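Local coordinates for alkaline phosphatase (PDB 7KWD), which probably hydrolyses phosphate monoesters as an alkaline phosphatase, a homodimeric enzyme that carries zinc and magnesium ions, at residues P256-H261 with F265-E270. Sequence-based numbering, arbitrary orientation.
With MG (magnesium ion), chain D.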
ATOM      1  N   PRO A 256     -14.364 -30.023  -7.215  1.00 28.91           N
ATOM      2  CA  PRO A 256     -15.287 -31.158  -7.086  1.00 26.56           C
ATOM      3  C   PRO A 256     -14.646 -32.416  -6.532  1.00 30.39           C
ATOM      4  O   PRO A 256     -15.336 -33.169  -5.836  1.00 27.61           O
ATOM      5  CB  PRO A 256     -15.802 -31.373  -8.518  1.00 31.09           C
ATOM      6  CG  PRO A 256     -14.876 -30.593  -9.423  1.00 32.75           C
ATOM      7  CD  PRO A 256     -14.218 -29.524  -8.598  1.00 28.60           C
ATOM      8  N   ARG A 257     -13.355 -32.673  -6.796  1.00 28.82           N
ATOM      9  CA  ARG A 257     -12.716 -33.863  -6.240  1.00 27.17           C
ATOM     10  C   ARG A 257     -12.558 -33.741  -4.734  1.00 29.54           C
ATOM     11  O   ARG A 257     -12.852 -34.675  -3.987  1.00 25.20           O
ATOM     12  CB  ARG A 257     -11.348 -34.076  -6.876  1.00 26.58           C
ATOM     13  CG  ARG A 257     -11.434 -34.395  -8.354  1.00 27.15           C
ATOM     14  CD  ARG A 257     -10.050 -34.422  -9.017  1.00 37.14           C
ATOM     15  NE  ARG A 257     -10.054 -35.206 -10.254  1.00 27.17           N
ATOM     16  CZ  ARG A 257     -10.450 -34.747 -11.437  1.00 32.07           C
ATOM     17  NH1 ARG A 257     -10.889 -33.507 -11.587  1.00 30.18           N
ATOM     18  NH2 ARG A 257     -10.420 -35.547 -12.488  1.00 31.36           N
ATOM     19  N   LEU A 258     -12.092 -32.594  -4.267  1.00 25.09           N
ATOM     20  CA  LEU A 258     -11.931 -32.416  -2.829  1.00 23.06           C
ATOM     21  C   LEU A 258     -13.283 -32.436  -2.143  1.00 27.72           C
ATOM     22  O   LEU A 258     -13.433 -33.035  -1.074  1.00 22.89           O
ATOM     23  CB  LEU A 258     -11.173 -31.112  -2.558  1.00 28.73           C
ATOM     24  CG  LEU A 258      -9.803 -31.048  -3.235  1.00 27.76           C
ATOM     25  CD1 LEU A 258      -9.179 -29.667  -3.175  1.00 28.05           C
ATOM     26  CD2 LEU A 258      -8.909 -32.071  -2.535  1.00 22.92           C
ATOM     27  N   ALA A 259     -14.298 -31.833  -2.778  1.00 29.03           N
ATOM     28  CA  ALA A 259     -15.609 -31.740  -2.149  1.00 29.79           C
ATOM     29  C   ALA A 259     -16.280 -33.094  -1.997  1.00 30.04           C
ATOM     30  O   ALA A 259     -17.165 -33.232  -1.149  1.00 29.26           O
ATOM     31  CB  ALA A 259     -16.522 -30.809  -2.959  1.00 30.78           C
ATOM     32  N   ALA A 260     -15.893 -34.083  -2.803  1.00 29.93           N
ATOM     33  CA  ALA A 260     -16.530 -35.396  -2.747  1.00 30.93           C
ATOM     34  C   ALA A 260     -16.107 -36.203  -1.535  1.00 32.82           C
ATOM     35  O   ALA A 260     -16.783 -37.170  -1.186  1.00 35.94           O
ATOM     36  CB  ALA A 260     -16.175 -36.184  -4.000  1.00 36.54           C
ATOM     37  N   HIS A 261     -14.994 -35.834  -0.907  1.00 34.13           N
ATOM     38  CA  HIS A 261     -14.408 -36.592   0.195  1.00 36.38           C
ATOM     39  C   HIS A 261     -15.258 -36.488   1.450  1.00 37.08           C
ATOM     40  O   HIS A 261     -15.707 -35.406   1.846  1.00 29.25           O
ATOM     41  CB  HIS A 261     -13.000 -36.047   0.452  1.00 42.14           C
ATOM     42  CG  HIS A 261     -12.105 -36.942   1.252  1.00 41.56           C
ATOM     43  ND1 HIS A 261     -11.394 -37.982   0.688  1.00 45.22           N
ATOM     44  CD2 HIS A 261     -11.726 -36.888   2.559  1.00 39.15           C
ATOM     45  CE1 HIS A 261     -10.651 -38.562   1.622  1.00 41.53           C
ATOM     46  NE2 HIS A 261     -10.832 -37.917   2.766  1.00 38.66           N
ATOM     47  N   PHE A 265     -12.374 -31.290   3.471  1.00 28.43           N
ATOM     48  CA  PHE A 265     -11.146 -30.995   2.741  1.00 25.58           C
ATOM     49  C   PHE A 265     -10.571 -29.630   3.063  1.00 29.21           C
ATOM     50  O   PHE A 265     -11.257 -28.742   3.577  1.00 21.05           O
ATOM     51  CB  PHE A 265     -11.404 -31.076   1.223  1.00 22.43           C
ATOM     52  CG  PHE A 265     -12.185 -29.897   0.674  1.00 25.40           C
ATOM     53  CD1 PHE A 265     -13.567 -29.980   0.542  1.00 22.96           C
ATOM     54  CD2 PHE A 265     -11.524 -28.726   0.257  1.00 27.33           C
ATOM     55  CE1 PHE A 265     -14.296 -28.899   0.039  1.00 26.23           C
ATOM     56  CE2 PHE A 265     -12.237 -27.653  -0.253  1.00 26.63           C
ATOM     57  CZ  PHE A 265     -13.639 -27.751  -0.376  1.00 31.77           C
ATOM     58  N   VAL A 266      -9.292 -29.481   2.728  1.00 19.59           N
ATOM     59  CA  VAL A 266      -8.586 -28.204   2.736  1.00 20.01           C
ATOM     60  C   VAL A 266      -7.947 -28.014   1.363  1.00 21.74           C
ATOM     61  O   VAL A 266      -7.468 -28.973   0.750  1.00 21.87           O
ATOM     62  CB  VAL A 266      -7.528 -28.134   3.857  1.00 25.40           C
ATOM     63  CG1 VAL A 266      -8.210 -28.284   5.226  1.00 27.18           C
ATOM     64  CG2 VAL A 266      -6.437 -29.188   3.671  1.00 24.50           C
ATOM     65  N   LEU A 267      -7.954 -26.783   0.885  1.00 24.18           N
ATOM     66  CA  LEU A 267      -7.453 -26.439  -0.429  1.00 21.62           C
ATOM     67  C   LEU A 267      -6.681 -25.144  -0.301  1.00 23.82           C
ATOM     68  O   LEU A 267      -7.157 -24.192   0.321  1.00 22.01           O
ATOM     69  CB  LEU A 267      -8.605 -26.281  -1.421  1.00 19.62           C
ATOM     70  CG  LEU A 267      -8.373 -25.574  -2.745  1.00 20.39           C
ATOM     71  CD1 LEU A 267      -7.337 -26.400  -3.512  1.00 19.74           C
ATOM     72  CD2 LEU A 267      -9.690 -25.442  -3.540  1.00 18.04           C
ATOM     73  N   GLN A 268      -5.485 -25.110  -0.865  1.00 23.10           N
ATOM     74  CA  GLN A 268      -4.796 -23.859  -1.115  1.00 21.09           C
ATOM     75  C   GLN A 268      -4.867 -23.583  -2.613  1.00 19.13           C
ATOM     76  O   GLN A 268      -4.548 -24.456  -3.433  1.00 24.38           O
ATOM     77  CB  GLN A 268      -3.339 -23.899  -0.659  1.00 21.04           C
ATOM     78  CG  GLN A 268      -2.662 -22.516  -0.780  1.00 21.18           C
ATOM     79  CD  GLN A 268      -1.141 -22.542  -0.693  1.00 25.71           C
ATOM     80  OE1 GLN A 268      -0.450 -22.518  -1.705  1.00 22.78           O
ATOM     81  NE2 GLN A 268      -0.615 -22.532   0.529  1.00 21.85           N
ATOM     82  N   VAL A 269      -5.353 -22.409  -2.972  1.00 21.27           N
ATOM     83  CA  VAL A 269      -5.264 -21.891  -4.330  1.00 18.40           C
ATOM     84  C   VAL A 269      -4.291 -20.742  -4.281  1.00 18.69           C
ATOM     85  O   VAL A 269      -4.449 -19.850  -3.444  1.00 22.65           O
ATOM     86  CB  VAL A 269      -6.629 -21.411  -4.852  1.00 24.88           C
ATOM     87  CG1 VAL A 269      -6.505 -20.906  -6.301  1.00 22.81           C
ATOM     88  CG2 VAL A 269      -7.655 -22.526  -4.716  1.00 27.82           C
ATOM     89  N   GLU A 270      -3.303 -20.742  -5.179  1.00 20.08           N
ATOM     90  CA  GLU A 270      -2.310 -19.684  -5.206  1.00 27.41           C
ATOM     91  C   GLU A 270      -2.298 -18.976  -6.548  1.00 24.77           C
ATOM     92  O   GLU A 270      -2.081 -19.608  -7.594  1.00 25.86           O
ATOM     93  CB  GLU A 270      -0.892 -20.183  -4.915  1.00 25.29           C
ATOM     94  CG  GLU A 270      -0.012 -18.968  -4.496  1.00 26.44           C
ATOM     95  CD  GLU A 270       1.443 -19.229  -4.697  1.00 26.71           C
ATOM     96  OE1 GLU A 270       1.770 -20.312  -5.240  1.00 27.28           O
ATOM     97  OE2 GLU A 270       2.228 -18.368  -4.304  1.00 24.58           O
TER
HETATM   98 MG    MG D 602       4.212 -18.200  -3.892  1.00 33.75          MG
HETATM   99  O   HOH W   1       4.553 -20.240  -4.372  1.00 29.14           O
HETATM  100  O   HOH W   2       6.115 -18.157  -3.452  1.00 33.87           O
HETATM  101  O   HOH W   3       4.765 -17.050  -5.837  1.00 25.03           O
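Helix 247-259 leads through a short loop into strand 265-271 of the alkaline phosphatase fold, and across this connection Leu258 packs against Phe265 and Leu267. The CB of Leu258 sits over one face of the Phe265 ring, offset toward its rim, in a CH-pi contact 4.0 Å from the ring centroid and 27° off the normal. Phe265 carries CG between its backbone N and carbonyl carbon (chi1 74°), which turns a ring face to CB of Leu258; CD1 of Phe265 thereby comes 3.5 Å from the backbone O of Leu258, and CE1 lies 3.8 Å from CA of Ala259, which approaches the ring obliquely. Beyond the ring, the branched end of Leu258 reaches along the strand, its CD1 3.8 Å from CD1 of Leu267, the two side chains crossing at about a right angle. An alanine in place of Phe265 would probably open a gap beneath CB of Leu258, leaving Leu258 and Ala259 without the ring they pack on. The strand itself runs parallel between strands 40-46 and 135-140, pairing with both, and carries Glu270 to the metal site. There OE2 of Glu270 binds the magnesium ion at 2.0 Å, together with Asp47 and Thr148. OE1 of Glu270 accepts a hydrogen bond from the O of a magnesium-bound water (2.9 Å) and forms a second one with OG1 of Thr140, two bonds that, with the metal, should restrict rotation of the carboxylate.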